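Local coordinates for protein glutathione S-transferase (Natrialba magadii ATCC 43099, PDB 6GZF) that probably transfers or removes glutathione as a Xi-class glutathione transferase, a type also known as glutathionyl-hydroquinone reductase, in a haloalkaliphilic archaeon, at residues D291-T294 / E295-T299. Residues are numbered along the deposited sequence; the frame is centred on the assembly and turned at random.
Sequences DHIT and EHYYT
Tyr297 lays one edge of its ring against the turn before it: CD1 comes 3.1 Å from Ile293 O, which lies in the ring plane, and 4.2 Å from the CG2 branch of Ile293. CG of Tyr297 sits anti to its own carbonyl carbon, chi1 -74°, which swings the ring back along the helix. Ile293 O also accepts the backbone N of Tyr297 at 3.2 Å, with a nearly straight N-H...O angle of 176°. Over one face of the ring comes His296 CD2, offset toward the rim. His296 lies nearly parallel to the Trp97 ring and gives ND1 to Pro90 O.

All this belongs to helix 290-299 in the C-terminal, all-helical domain of the glutathione transferase fold, where its side chains border the predicted active site. Tyr297 OH is hydrogen-bonded to Tyr196, the predicted proton donor/acceptor, and Tyr297 is itself predicted to lower the pKa of the cysteine taken to be the nucleophile. A phenylalanine here would keep the ring against Ile293 but would probably leave the Tyr196 hydroxyl without this partner.

One residue on, Tyr298 repeats the edge approach, CD2 lying 3.1 Å from Thr294 O, while its hydroxyl reaches Asn252 O and its side chain packs on Met259 of the second subunit. Along another side of the helix, Glu295 extends from a CG anti to the backbone N (chi1 -176°), and its CB packs 3.2 Å from Asp291 O. Its OE2 forms a salt bridge with Lys103. Near the C-terminal end, Thr299 OG1 donates to Glu295 O.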
loop_
_atom_site.group_PDB
_atom_site.type_symbol
_atom_site.label_atom_id
_atom_site.label_comp_id
_atom_site.label_asym_id
_atom_site.label_seq_id
_atom_site.Cartn_x
_atom_site.Cartn_y
_atom_site.Cartn_z
ATOM N N ASP A 291 9.639 -4.248 14.507
ATOM C CA ASP A 291 8.568 -3.749 15.362
ATOM C C ASP A 291 8.651 -2.230 15.492
ATOM O O ASP A 291 7.629 -1.543 15.510
ATOM C CB ASP A 291 8.631 -4.405 16.741
ATOM C CG ASP A 291 7.396 -4.123 17.576
ATOM O OD1 ASP A 291 6.283 -4.114 17.008
ATOM O OD2 ASP A 291 7.538 -3.911 18.799
ATOM N N HIS A 292 9.874 -1.716 15.577
ATOM C CA HIS A 292 10.104 -0.276 15.603
ATOM C C HIS A 292 9.774 0.353 14.253
ATOM O O HIS A 292 9.201 1.440 14.185
ATOM C CB HIS A 292 11.556 0.034 15.978
ATOM C CG HIS A 292 11.851 -0.114 17.439
ATOM N ND1 HIS A 292 12.183 0.956 18.242
ATOM C CD2 HIS A 292 11.870 -1.205 18.241
ATOM C CE1 HIS A 292 12.391 0.532 19.475
ATOM N NE2 HIS A 292 12.207 -0.776 19.502
ATOM N N ILE A 293 10.138 -0.346 13.182
ATOM C CA ILE A 293 9.958 0.162 11.827
ATOM C C ILE A 293 8.483 0.304 11.466
ATOM O O ILE A 293 8.047 1.363 11.014
ATOM C CB ILE A 293 10.645 -0.753 10.793
ATOM C CG1 ILE A 293 12.165 -0.702 10.966
ATOM C CG2 ILE A 293 10.270 -0.342 9.381
ATOM C CD1 ILE A 293 12.914 -1.681 10.086
ATOM N N THR A 294 7.717 -0.762 11.673
ATOM C CA THR A 294 6.300 -0.766 11.324
ATOM C C THR A 294 5.492 0.190 12.199
ATOM O O THR A 294 4.550 0.825 11.728
ATOM C CB THR A 294 5.694 -2.177 11.437
ATOM O OG1 THR A 294 5.939 -2.704 12.747
ATOM C CG2 THR A 294 6.308 -3.104 10.401
ATOM N N GLU A 295 5.862 0.291 13.471
ATOM C CA GLU A 295 5.139 1.156 14.397
ATOM C C GLU A 295 5.328 2.626 14.043
ATOM O O GLU A 295 4.388 3.419 14.118
ATOM C CB GLU A 295 5.589 0.909 15.840
ATOM C CG GLU A 295 4.807 1.719 16.867
ATOM C CD GLU A 295 5.350 1.579 18.274
ATOM O OE1 GLU A 295 6.162 0.661 18.510
ATOM O OE2 GLU A 295 4.960 2.389 19.142
ATOM N N HIS A 296 6.546 2.985 13.661
ATOM C CA HIS A 296 6.853 4.367 13.317
ATOM C C HIS A 296 6.114 4.815 12.064
ATOM O O HIS A 296 5.319 5.746 12.103
ATOM C CB HIS A 296 8.360 4.549 13.124
ATOM C CG HIS A 296 8.747 5.911 12.636
ATOM N ND1 HIS A 296 8.850 7.003 13.470
ATOM C CD2 HIS A 296 9.062 6.355 11.395
ATOM C CE1 HIS A 296 9.208 8.060 12.766
ATOM N NE2 HIS A 296 9.344 7.696 11.503
ATOM N N TYR A 297 6.365 4.142 10.950
ATOM C CA TYR A 297 5.851 4.603 9.667
ATOM C C TYR A 297 4.328 4.564 9.563
ATOM O O TYR A 297 3.737 5.368 8.845
ATOM C CB TYR A 297 6.471 3.784 8.538
ATOM C CG TYR A 297 7.909 4.152 8.267
ATOM C CD1 TYR A 297 8.934 3.649 9.058
ATOM C CD2 TYR A 297 8.243 5.013 7.231
ATOM C CE1 TYR A 297 10.249 3.988 8.820
ATOM C CE2 TYR A 297 9.556 5.357 6.985
ATOM C CZ TYR A 297 10.555 4.842 7.783
ATOM O OH TYR A 297 11.866 5.182 7.543
ATOM N N TYR A 298 3.691 3.648 10.283
ATOM C CA TYR A 298 2.243 3.489 10.163
ATOM C C TYR A 298 1.437 4.314 11.170
ATOM O O TYR A 298 0.242 4.523 10.971
ATOM C CB TYR A 298 1.860 2.010 10.288
ATOM C CG TYR A 298 2.136 1.201 9.037
ATOM C CD1 TYR A 298 1.312 1.306 7.924
ATOM C CD2 TYR A 298 3.215 0.327 8.972
ATOM C CE1 TYR A 298 1.557 0.572 6.778
ATOM C CE2 TYR A 298 3.468 -0.412 7.831
ATOM C CZ TYR A 298 2.636 -0.287 6.738
ATOM O OH TYR A 298 2.883 -1.020 5.599
ATOM N N THR A 299 2.076 4.788 12.237
ATOM C CA THR A 299 1.350 5.531 13.271
ATOM C C THR A 299 1.873 6.949 13.518
ATOM O O THR A 299 1.282 7.698 14.294
ATOM C CB THR A 299 1.369 4.780 14.622
ATOM O OG1 THR A 299 2.663 4.902 15.224
ATOM C CG2 THR A 299 1.026 3.311 14.433
HETATM O O HOH W 1 7.791 -1.134 18.406
#